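Lipase (Acinetobacter baumannii, PDB 4OPM) probably hydrolyses ester bonds of lipids as a putative triacylglycerol lipase with the alpha/beta hydrolase fold. Local coordinates at residues Asn59-Leu67 and Met275-Ile285; Thr237-Ile248 and Ala263-His274. All coordinates share one frame; numbering follows the deposited sequence. Where two conformers were deposited one is given.

Contact 1. Residues Asn59-Leu67 and Met275-Ile285; sequences NWNRVAHYL and MPILEAEQLVI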
loop_
_atom_site.group_PDB
_atom_site.type_symbol
_atom_site.label_atom_id
_atom_site.label_comp_id
_atom_site.label_asym_id
_atom_site.label_seq_id
_atom_site.Cartn_x
_atom_site.Cartn_y
_atom_site.Cartn_z
ATOM N N ASN A 59 -7.466 -3.374 0.410
ATOM C CA ASN A 59 -7.125 -2.678 -0.841
ATOM C C ASN A 59 -6.408 -3.618 -1.836
ATOM O O ASN A 59 -6.442 -3.371 -3.033
ATOM C CB ASN A 59 -6.196 -1.493 -0.559
ATOM C CG ASN A 59 -6.790 -0.332 0.206
ATOM O OD1 ASN A 59 -6.056 0.553 0.647
ATOM N ND2 ASN A 59 -8.113 -0.263 0.327
ATOM N N TRP A 60 -5.720 -4.659 -1.311
ATOM C CA TRP A 60 -4.946 -5.600 -2.101
ATOM C C TRP A 60 -5.737 -6.858 -2.520
ATOM O O TRP A 60 -5.156 -7.707 -3.191
ATOM C CB TRP A 60 -3.711 -6.038 -1.304
ATOM C CG TRP A 60 -2.631 -5.006 -1.263
ATOM C CD1 TRP A 60 -2.321 -4.177 -0.220
ATOM C CD2 TRP A 60 -1.718 -4.686 -2.319
ATOM N NE1 TRP A 60 -1.269 -3.359 -0.566
ATOM C CE2 TRP A 60 -0.863 -3.666 -1.840
ATOM C CE3 TRP A 60 -1.513 -5.187 -3.618
ATOM C CZ2 TRP A 60 0.166 -3.125 -2.623
ATOM C CZ3 TRP A 60 -0.484 -4.662 -4.387
ATOM C CH2 TRP A 60 0.358 -3.657 -3.878
ATOM N N ASN A 61 -7.013 -6.995 -2.128
ATOM C CA ASN A 61 -7.787 -8.222 -2.383
ATOM C C ASN A 61 -7.859 -8.611 -3.851
ATOM O O ASN A 61 -7.629 -9.784 -4.160
ATOM C CB ASN A 61 -9.197 -8.151 -1.803
ATOM C CG ASN A 61 -9.197 -8.255 -0.284
ATOM O OD1 ASN A 61 -8.178 -8.601 0.336
ATOM N ND2 ASN A 61 -10.320 -7.932 0.345
ATOM N N ARG A 62 -8.139 -7.646 -4.742
ATOM C CA ARG A 62 -8.285 -7.893 -6.197
ATOM C C ARG A 62 -6.980 -8.390 -6.822
ATOM O O ARG A 62 -7.009 -9.267 -7.684
ATOM C CB ARG A 62 -8.770 -6.623 -6.917
ATOM C CG ARG A 62 -10.135 -6.189 -6.457
ATOM C CD ARG A 62 -10.647 -4.995 -7.217
ATOM N NE ARG A 62 -11.859 -4.537 -6.559
ATOM C CZ ARG A 62 -13.029 -4.335 -7.150
ATOM N NH1 ARG A 62 -13.150 -4.472 -8.465
ATOM N NH2 ARG A 62 -14.081 -3.968 -6.434
ATOM N N VAL A 63 -5.845 -7.840 -6.379
ATOM C CA VAL A 63 -4.530 -8.260 -6.857
ATOM C C VAL A 63 -4.162 -9.595 -6.177
ATOM O O VAL A 63 -3.711 -10.533 -6.853
ATOM C CB VAL A 63 -3.461 -7.157 -6.595
ATOM C CG1 VAL A 63 -2.040 -7.708 -6.714
ATOM C CG2 VAL A 63 -3.661 -5.965 -7.536
ATOM N N ALA A 64 -4.325 -9.674 -4.830
ATOM C CA ALA A 64 -3.961 -10.880 -4.068
ATOM C C ALA A 64 -4.667 -12.128 -4.614
ATOM O O ALA A 64 -4.080 -13.203 -4.629
ATOM C CB ALA A 64 -4.287 -10.705 -2.592
ATOM N N HIS A 65 -5.911 -11.973 -5.101
ATOM C CA HIS A 65 -6.685 -13.078 -5.695
ATOM C C HIS A 65 -5.843 -13.875 -6.727
ATOM O O HIS A 65 -5.993 -15.088 -6.824
ATOM C CB HIS A 65 -7.940 -12.507 -6.372
ATOM C CG HIS A 65 -8.703 -13.494 -7.202
ATOM N ND1 HIS A 65 -9.547 -14.417 -6.625
ATOM C CD2 HIS A 65 -8.745 -13.637 -8.550
ATOM C CE1 HIS A 65 -10.078 -15.098 -7.629
ATOM N NE2 HIS A 65 -9.611 -14.675 -8.807
ATOM N N TYR A 66 -4.961 -13.186 -7.489
ATOM C CA TYR A 66 -4.153 -13.824 -8.532
ATOM C C TYR A 66 -2.801 -14.336 -8.034
ATOM O O TYR A 66 -2.061 -14.941 -8.816
ATOM C CB TYR A 66 -3.912 -12.823 -9.683
ATOM C CG TYR A 66 -5.195 -12.436 -10.380
ATOM C CD1 TYR A 66 -5.735 -13.241 -11.379
ATOM C CD2 TYR A 66 -5.898 -11.295 -10.005
ATOM C CE1 TYR A 66 -6.950 -12.928 -11.982
ATOM C CE2 TYR A 66 -7.118 -10.970 -10.595
ATOM C CZ TYR A 66 -7.637 -11.790 -11.589
ATOM O OH TYR A 66 -8.832 -11.502 -12.194
ATOM N N LEU A 67 -2.478 -14.087 -6.762
ATOM C CA LEU A 67 -1.157 -14.420 -6.220
ATOM C C LEU A 67 -1.181 -15.538 -5.185
ATOM O O LEU A 67 -0.147 -16.164 -4.950
ATOM C CB LEU A 67 -0.543 -13.154 -5.582
ATOM C CG LEU A 67 -0.285 -11.969 -6.537
ATOM C CD1 LEU A 67 0.032 -10.721 -5.771
ATOM C CD2 LEU A 67 0.802 -12.296 -7.569
HETATM N N MSE A 275 -4.640 4.623 -7.953
HETATM C CA MSE A 275 -4.859 3.299 -7.356
HETATM C C MSE A 275 -5.021 2.168 -8.412
HETATM O O MSE A 275 -6.072 1.505 -8.473
HETATM C CB MSE A 275 -6.086 3.369 -6.420
HETATM C CG MSE A 275 -6.100 2.303 -5.378
HETATM SE SE MSE A 275 -6.915 3.032 -3.777
HETATM C CE MSE A 275 -6.350 1.625 -2.611
ATOM N N PRO A 276 -3.947 1.831 -9.185
ATOM C CA PRO A 276 -4.066 0.718 -10.158
ATOM C C PRO A 276 -4.483 -0.629 -9.550
ATOM O O PRO A 276 -5.109 -1.427 -10.241
ATOM C CB PRO A 276 -2.646 0.598 -10.717
ATOM C CG PRO A 276 -2.071 1.968 -10.590
ATOM C CD PRO A 276 -2.605 2.455 -9.267
ATOM N N ILE A 277 -4.140 -0.887 -8.266
ATOM C CA ILE A 277 -4.477 -2.153 -7.597
ATOM C C ILE A 277 -6.011 -2.358 -7.491
ATOM O O ILE A 277 -6.461 -3.507 -7.395
ATOM C CB ILE A 277 -3.769 -2.315 -6.245
ATOM C CG1 ILE A 277 -4.213 -1.239 -5.216
ATOM C CG2 ILE A 277 -2.232 -2.318 -6.468
ATOM C CD1 ILE A 277 -3.716 -1.483 -3.756
ATOM N N LEU A 278 -6.798 -1.266 -7.533
ATOM C CA LEU A 278 -8.273 -1.356 -7.530
ATOM C C LEU A 278 -8.869 -0.930 -8.876
ATOM O O LEU A 278 -9.972 -1.363 -9.208
ATOM C CB LEU A 278 -8.888 -0.501 -6.404
ATOM C CG LEU A 278 -8.686 -0.996 -4.950
ATOM C CD1 LEU A 278 -9.411 -0.076 -3.980
ATOM C CD2 LEU A 278 -9.216 -2.399 -4.752
ATOM N N GLU A 279 -8.144 -0.105 -9.661
ATOM C CA GLU A 279 -8.668 0.381 -10.954
ATOM C C GLU A 279 -8.351 -0.554 -12.135
ATOM O O GLU A 279 -9.033 -0.487 -13.162
ATOM C CB GLU A 279 -8.066 1.751 -11.288
ATOM C CG GLU A 279 -8.397 2.870 -10.308
ATOM C CD GLU A 279 -7.681 4.166 -10.654
ATOM O OE1 GLU A 279 -7.971 4.737 -11.733
ATOM O OE2 GLU A 279 -6.787 4.580 -9.877
ATOM N N ALA A 280 -7.276 -1.351 -12.030
ATOM C CA ALA A 280 -6.799 -2.181 -13.154
ATOM C C ALA A 280 -6.015 -3.402 -12.654
ATOM O O ALA A 280 -4.898 -3.655 -13.123
ATOM C CB ALA A 280 -5.916 -1.317 -14.059
ATOM N N GLU A 281 -6.607 -4.188 -11.720
ATOM C CA GLU A 281 -5.873 -5.310 -11.099
ATOM C C GLU A 281 -5.373 -6.356 -12.112
ATOM O O GLU A 281 -4.293 -6.918 -11.904
ATOM C CB GLU A 281 -6.680 -5.989 -9.978
ATOM C CG GLU A 281 -7.840 -6.857 -10.471
ATOM C CD GLU A 281 -9.117 -6.146 -10.879
ATOM O OE1 GLU A 281 -9.117 -4.900 -10.994
ATOM O OE2 GLU A 281 -10.135 -6.849 -11.073
ATOM N N GLN A 282 -6.124 -6.613 -13.208
ATOM C CA GLN A 282 -5.677 -7.627 -14.173
ATOM C C GLN A 282 -4.444 -7.131 -14.941
ATOM O O GLN A 282 -3.541 -7.920 -15.240
ATOM C CB GLN A 282 -6.818 -8.008 -15.120
ATOM C CG GLN A 282 -7.995 -8.664 -14.377
ATOM C CD GLN A 282 -9.293 -8.583 -15.155
ATOM O OE1 GLN A 282 -9.306 -8.511 -16.386
ATOM N NE2 GLN A 282 -10.419 -8.625 -14.437
ATOM N N LEU A 283 -4.389 -5.823 -15.218
ATOM C CA LEU A 283 -3.245 -5.196 -15.897
ATOM C C LEU A 283 -2.030 -5.136 -14.965
ATOM O O LEU A 283 -0.902 -5.299 -15.422
ATOM C CB LEU A 283 -3.613 -3.806 -16.429
ATOM C CG LEU A 283 -4.800 -3.807 -17.451
ATOM C CD1 LEU A 283 -5.011 -2.424 -18.044
ATOM C CD2 LEU A 283 -4.589 -4.840 -18.583
ATOM N N VAL A 284 -2.262 -4.946 -13.650
ATOM C CA VAL A 284 -1.185 -4.950 -12.651
ATOM C C VAL A 284 -0.567 -6.355 -12.612
ATOM O O VAL A 284 0.649 -6.499 -12.710
ATOM C CB VAL A 284 -1.738 -4.513 -11.269
ATOM C CG1 VAL A 284 -0.760 -4.860 -10.129
ATOM C CG2 VAL A 284 -2.076 -3.019 -11.280
ATOM N N ILE A 285 -1.419 -7.391 -12.504
ATOM C CA ILE A 285 -0.982 -8.793 -12.437
ATOM C C ILE A 285 -0.272 -9.210 -13.728
ATOM O O ILE A 285 0.711 -9.947 -13.670
ATOM C CB ILE A 285 -2.201 -9.688 -12.096
ATOM C CG1 ILE A 285 -2.567 -9.537 -10.586
ATOM C CG2 ILE A 285 -2.030 -11.150 -12.506
ATOM C CD1 ILE A 285 -1.460 -10.115 -9.578
HETATM O O HOH W 1 -6.240 -5.091 -5.129
HETATM O O HOH W 2 -11.183 -3.449 -10.272
HETATM O O HOH W 3 -10.200 -9.433 -11.357
#

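Contact 2. Residues Thr237-Ile248 and Ala263-His274; sequences TLILWGKQDKII and AQPPVILENVGH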
loop_
_atom_site.group_PDB
_atom_site.type_symbol
_atom_site.label_atom_id
_atom_site.label_comp_id
_atom_site.label_asym_id
_atom_site.label_seq_id
_atom_site.Cartn_x
_atom_site.Cartn_y
_atom_site.Cartn_z
ATOM N N THR A 237 13.572 -4.048 -8.988
ATOM C CA THR A 237 12.371 -3.255 -8.725
ATOM C C THR A 237 11.498 -3.095 -9.966
ATOM O O THR A 237 11.989 -2.816 -11.068
ATOM C CB THR A 237 12.795 -1.872 -8.149
ATOM O OG1 THR A 237 13.576 -2.067 -6.962
ATOM C CG2 THR A 237 11.608 -0.955 -7.827
ATOM N N LEU A 238 10.192 -3.255 -9.755
ATOM C CA LEU A 238 9.157 -3.035 -10.740
ATOM C C LEU A 238 8.405 -1.777 -10.322
ATOM O O LEU A 238 8.042 -1.639 -9.150
ATOM C CB LEU A 238 8.218 -4.255 -10.846
ATOM C CG LEU A 238 7.077 -4.162 -11.876
ATOM C CD1 LEU A 238 7.626 -4.063 -13.312
ATOM C CD2 LEU A 238 6.148 -5.360 -11.763
ATOM N N ILE A 239 8.204 -0.856 -11.264
ATOM C CA ILE A 239 7.495 0.403 -11.001
ATOM C C ILE A 239 6.279 0.429 -11.877
ATOM O O ILE A 239 6.399 0.246 -13.085
ATOM C CB ILE A 239 8.407 1.648 -11.264
ATOM C CG1 ILE A 239 9.693 1.621 -10.402
ATOM C CG2 ILE A 239 7.645 2.986 -11.093
ATOM C CD1 ILE A 239 10.863 2.419 -11.029
ATOM N N LEU A 240 5.118 0.710 -11.293
ATOM C CA LEU A 240 3.884 0.807 -12.070
ATOM C C LEU A 240 3.129 2.061 -11.633
ATOM O O LEU A 240 3.048 2.358 -10.446
ATOM C CB LEU A 240 3.026 -0.463 -11.932
ATOM C CG LEU A 240 1.821 -0.560 -12.866
ATOM C CD1 LEU A 240 1.569 -2.000 -13.292
ATOM C CD2 LEU A 240 0.567 0.029 -12.209
ATOM N N TRP A 241 2.609 2.816 -12.612
ATOM C CA TRP A 241 1.890 4.051 -12.349
ATOM C C TRP A 241 0.610 4.146 -13.139
ATOM O O TRP A 241 0.499 3.579 -14.227
ATOM C CB TRP A 241 2.770 5.250 -12.776
ATOM C CG TRP A 241 2.918 6.306 -11.724
ATOM C CD1 TRP A 241 2.175 7.448 -11.582
ATOM C CD2 TRP A 241 3.822 6.271 -10.624
ATOM N NE1 TRP A 241 2.592 8.144 -10.467
ATOM C CE2 TRP A 241 3.601 7.441 -9.859
ATOM C CE3 TRP A 241 4.800 5.353 -10.194
ATOM C CZ2 TRP A 241 4.349 7.734 -8.711
ATOM C CZ3 TRP A 241 5.549 5.653 -9.062
ATOM C CH2 TRP A 241 5.292 6.806 -8.311
ATOM N N GLY A 242 -0.298 4.969 -12.641
ATOM C CA GLY A 242 -1.477 5.356 -13.392
ATOM C C GLY A 242 -1.118 6.666 -14.063
ATOM O O GLY A 242 -0.664 7.601 -13.393
ATOM N N LYS A 243 -1.265 6.742 -15.403
ATOM C CA LYS A 243 -0.908 7.947 -16.163
ATOM C C LYS A 243 -1.641 9.191 -15.625
ATOM O O LYS A 243 -1.060 10.272 -15.587
ATOM C CB LYS A 243 -1.244 7.727 -17.649
ATOM C CG LYS A 243 -0.966 8.941 -18.547
ATOM C CD LYS A 243 0.212 8.725 -19.463
ATOM C CE LYS A 243 0.309 9.808 -20.508
ATOM N NZ LYS A 243 0.850 9.282 -21.788
ATOM N N GLN A 244 -2.906 9.014 -15.174
ATOM C CA GLN A 244 -3.766 10.106 -14.708
ATOM C C GLN A 244 -3.645 10.397 -13.206
ATOM O O GLN A 244 -4.441 11.183 -12.683
ATOM C CB GLN A 244 -5.242 9.808 -15.061
ATOM C CG GLN A 244 -5.481 9.616 -16.561
ATOM C CD GLN A 244 -5.090 10.825 -17.378
ATOM O OE1 GLN A 244 -5.416 11.977 -17.047
ATOM N NE2 GLN A 244 -4.352 10.589 -18.457
ATOM N N ASP A 245 -2.651 9.791 -12.516
ATOM C CA ASP A 245 -2.440 9.995 -11.073
ATOM C C ASP A 245 -2.390 11.497 -10.719
ATOM O O ASP A 245 -1.500 12.212 -11.177
ATOM C CB ASP A 245 -1.147 9.303 -10.614
ATOM C CG ASP A 245 -0.995 9.169 -9.105
ATOM O OD1 ASP A 245 -1.544 10.026 -8.363
ATOM O OD2 ASP A 245 -0.283 8.249 -8.661
ATOM N N LYS A 246 -3.357 11.955 -9.901
ATOM C CA LYS A 246 -3.474 13.358 -9.450
ATOM C C LYS A 246 -2.717 13.628 -8.155
ATOM O O LYS A 246 -2.497 14.792 -7.799
ATOM C CB LYS A 246 -4.960 13.690 -9.195
ATOM C CG LYS A 246 -5.799 13.813 -10.465
ATOM C CD LYS A 246 -7.263 13.978 -10.089
ATOM C CE LYS A 246 -8.117 14.177 -11.310
ATOM N NZ LYS A 246 -9.566 14.121 -10.967
ATOM N N ILE A 247 -2.387 12.564 -7.413
ATOM C CA ILE A 247 -1.748 12.659 -6.101
ATOM C C ILE A 247 -0.234 12.759 -6.262
ATOM O O ILE A 247 0.387 13.639 -5.670
ATOM C CB ILE A 247 -2.172 11.466 -5.181
ATOM C CG1 ILE A 247 -3.725 11.262 -5.156
ATOM C CG2 ILE A 247 -1.596 11.610 -3.759
ATOM C CD1 ILE A 247 -4.575 12.497 -4.772
ATOM N N ILE A 248 0.355 11.817 -7.013
ATOM C CA ILE A 248 1.788 11.736 -7.300
ATOM C C ILE A 248 1.897 11.659 -8.818
ATOM O O ILE A 248 1.535 10.632 -9.406
ATOM C CB ILE A 248 2.477 10.553 -6.556
ATOM C CG1 ILE A 248 2.071 10.509 -5.042
ATOM C CG2 ILE A 248 4.000 10.640 -6.716
ATOM C CD1 ILE A 248 2.525 9.286 -4.269
ATOM N N ALA A 263 16.075 -1.125 -11.089
ATOM C CA ALA A 263 14.685 -0.924 -11.464
ATOM C C ALA A 263 14.529 -1.179 -12.959
ATOM O O ALA A 263 15.421 -0.845 -13.746
ATOM C CB ALA A 263 14.237 0.484 -11.114
ATOM N N GLN A 264 13.421 -1.797 -13.332
ATOM C CA GLN A 264 13.031 -2.052 -14.722
ATOM C C GLN A 264 12.366 -0.806 -15.301
ATOM O O GLN A 264 11.928 0.032 -14.507
ATOM C CB GLN A 264 12.024 -3.229 -14.761
ATOM C CG GLN A 264 12.708 -4.568 -14.585
ATOM C CD GLN A 264 11.780 -5.742 -14.694
ATOM O OE1 GLN A 264 12.118 -6.827 -14.232
ATOM N NE2 GLN A 264 10.615 -5.581 -15.339
ATOM N N PRO A 265 12.201 -0.673 -16.650
ATOM C CA PRO A 265 11.439 0.473 -17.185
ATOM C C PRO A 265 10.023 0.519 -16.590
ATOM O O PRO A 265 9.379 -0.532 -16.488
ATOM C CB PRO A 265 11.394 0.194 -18.695
ATOM C CG PRO A 265 12.610 -0.661 -18.951
ATOM C CD PRO A 265 12.657 -1.560 -17.745
ATOM N N PRO A 266 9.547 1.695 -16.116
ATOM C CA PRO A 266 8.213 1.744 -15.487
ATOM C C PRO A 266 7.080 1.369 -16.432
ATOM O O PRO A 266 7.177 1.576 -17.643
ATOM C CB PRO A 266 8.071 3.210 -15.055
ATOM C CG PRO A 266 9.478 3.731 -15.006
ATOM C CD PRO A 266 10.180 3.027 -16.124
ATOM N N VAL A 267 6.024 0.790 -15.866
ATOM C CA VAL A 267 4.806 0.459 -16.612
ATOM C C VAL A 267 3.816 1.586 -16.347
ATOM O O VAL A 267 3.469 1.841 -15.182
ATOM C CB VAL A 267 4.229 -0.922 -16.209
ATOM C CG1 VAL A 267 2.874 -1.169 -16.879
ATOM C CG2 VAL A 267 5.207 -2.044 -16.526
ATOM N N ILE A 268 3.370 2.263 -17.412
ATOM C CA ILE A 268 2.439 3.383 -17.275
ATOM C C ILE A 268 1.093 2.982 -17.836
ATOM O O ILE A 268 0.965 2.741 -19.043
ATOM C CB ILE A 268 2.984 4.680 -17.934
ATOM C CG1 ILE A 268 4.440 5.019 -17.471
ATOM C CG2 ILE A 268 2.003 5.856 -17.749
ATOM C CD1 ILE A 268 4.685 5.151 -15.973
ATOM N N LEU A 269 0.094 2.876 -16.950
ATOM C CA LEU A 269 -1.246 2.461 -17.355
ATOM C C LEU A 269 -2.073 3.662 -17.788
ATOM O O LEU A 269 -2.326 4.563 -16.987
ATOM C CB LEU A 269 -1.968 1.678 -16.227
ATOM C CG LEU A 269 -1.315 0.362 -15.742
ATOM C CD1 LEU A 269 -2.230 -0.369 -14.761
ATOM C CD2 LEU A 269 -0.958 -0.578 -16.914
ATOM N N GLU A 270 -2.514 3.677 -19.072
ATOM C CA GLU A 270 -3.376 4.759 -19.553
ATOM C C GLU A 270 -4.746 4.662 -18.861
ATOM O O GLU A 270 -5.182 3.554 -18.520
ATOM C CB GLU A 270 -3.565 4.653 -21.085
ATOM C CG GLU A 270 -2.307 4.931 -21.894
ATOM C CD GLU A 270 -1.721 6.325 -21.774
ATOM O OE1 GLU A 270 -2.498 7.307 -21.719
ATOM O OE2 GLU A 270 -0.473 6.431 -21.743
ATOM N N ASN A 271 -5.424 5.807 -18.659
ATOM C CA ASN A 271 -6.780 5.883 -18.096
ATOM C C ASN A 271 -6.889 5.239 -16.703
ATOM O O ASN A 271 -7.917 4.666 -16.358
ATOM C CB ASN A 271 -7.806 5.253 -19.060
ATOM C CG ASN A 271 -7.832 5.977 -20.386
ATOM O OD1 ASN A 271 -7.879 7.205 -20.442
ATOM N ND2 ASN A 271 -7.664 5.238 -21.468
ATOM N N VAL A 272 -5.824 5.373 -15.911
ATOM C CA VAL A 272 -5.755 4.859 -14.541
ATOM C C VAL A 272 -5.162 5.975 -13.675
ATOM O O VAL A 272 -4.257 6.678 -14.130
ATOM C CB VAL A 272 -4.926 3.538 -14.479
ATOM C CG1 VAL A 272 -4.617 3.139 -13.034
ATOM C CG2 VAL A 272 -5.653 2.396 -15.199
ATOM N N GLY A 273 -5.686 6.132 -12.456
ATOM C CA GLY A 273 -5.238 7.147 -11.512
ATOM C C GLY A 273 -4.231 6.617 -10.508
ATOM O O GLY A 273 -3.406 5.750 -10.821
ATOM N N HIS A 274 -4.326 7.113 -9.283
ATOM C CA HIS A 274 -3.386 6.781 -8.199
ATOM C C HIS A 274 -3.539 5.358 -7.630
ATOM O O HIS A 274 -2.633 4.920 -6.910
ATOM C CB HIS A 274 -3.583 7.810 -7.059
ATOM C CG HIS A 274 -2.622 7.692 -5.927
ATOM N ND1 HIS A 274 -1.252 7.857 -6.111
ATOM C CD2 HIS A 274 -2.862 7.451 -4.619
ATOM C CE1 HIS A 274 -0.712 7.697 -4.916
ATOM N NE2 HIS A 274 -1.640 7.459 -3.989
HETATM O O HOH W 4 9.557 -1.018 -13.739
HETATM O O HOH W 5 -4.399 8.247 -19.830
HETATM O O HOH W 6 -5.542 10.119 -9.233
#

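Contact 1. Residues Asn59-Leu67 and Met275-Ile285
Val63 is a knob in residues 275-285, seated among Ile277, Glu281, Val284 and Ile285. Its two methyls divide the work: CG1, anti to the backbone N (chi1 164°), meets Ile285 CD1 at 3.8 Å, while CG2 turns to Ile277 CB and Val284 CG1. Toward Leu67, Ile285 CD1 also packs 3.7 Å from Tyr66 CB and equally close to Leu67 CD2. Toward Asn59, Ile277 is forked over Trp60. With CG1 placed between the backbone N and the carbonyl carbon (chi1 64°), CD1 stands over the indole face, 4.1 Å from the centre of its six-membered ring, a CH-pi contact, and CG2 touches Trp60 CZ3. Trp60 and Ile277 both pack on His119 of strand 114-119, and Val284 on Phe141 of strand 137-143, so the helical pieces cover the central sheet together.

No direct hydrogen bond joins the segments. One water donates to Asn59 O and Ile277 O and accepts from Val63 N, 3.0 Å away. Another donates to Leu278 O and Glu281 OE1, with a weak bond from Arg62 NH1, and a third joins Glu281 OE2 to Tyr66 OH and Gln282 NE2. Arg62 CB touches Glu281 CG at 3.7 Å, their flat charged groups nearly perpendicular. The chemistry implies an apolar interlock in which one water sits between the two backbones and two others join polar groups at the margin.

Contact 2. Residues Thr237-Ile248 and Ala263-His274
The last beta-alpha-beta unit of the sheet brings strand 237-242 beside strand 267-269, in parallel, and the loops beyond their C-terminal ends carry the probable catalytic acid and histidine. Val267 N donates to Ile239 O, Trp241 N to Val267 O, Leu269 N to Trp241 O and Lys243 N to Leu269 O, each bond 2.8 to 2.9 Å long. Leu240 spreads its two methyls on one face of the sheet, CD1 on Val267 CG1 and CD2 on Leu269 CD1; on the other face Ile268 CD1 reaches Trp241 CB at 3.7 Å. At the exposed margin Lys243 and Glu270 run alongside each other, and NZ meets the syn lone pair of OE2 in a 3.1 Å salt bridge.

Past the strands, Gln244 N binds Val272 O, drawing the two loops together. In His274, CG lies opposite the backbone N (chi1 -175°), which carries the ring to Asp245: ND1 donates to Asp245 OD2 over 2.8 Å at 166°. The acceptor lies in the imidazole plane, but the donor meets it on the syn side, 26° out of the carboxylate plane. Asp245 OD1 accepts from Ile247 N, an Asx turn, and from Ile248 N, completing an Asx motif that restrains the carboxylate. Ile247 CB covers one face of the imidazole, 3.9 Å from the ring centre, while Ile248 CD1 touches CE1 at the edge. Trp241 NE1 holds Ile248 O by a bond straight at the N-H and in the indole plane, but from above the carbonyl plane. The imidazole NE2 bonds Ser120 OG, on what appears to be a nucleophile elbow. This is the layout of the alpha/beta hydrolase catalytic triad, acid and histidine on loops after successive strands, consistent with a lipase.

In the fold
Both contacts involve the chain that follows strand 267-269, but at different levels of the fold. Contact 2 is largely buried and joins the edge strand to its neighbour by backbone hydrogen bonds, extending into the probable active site. Contact 1 is only partly buried; it sets helix 61-64 and the turn before it against helix 276-279 and the start of helix 281-298, with apolar side chains interlocked and the polar links, one of them between the backbones, carried by water. The two touch where Glu279 OE1 probably accepts from Gly273 N, and where Pro276 CB packs on Leu240 CD2. His274 and Met275 are consecutive, so one continuous piece of chain passes from sheet pairing through a probable catalytic loop to helix packing.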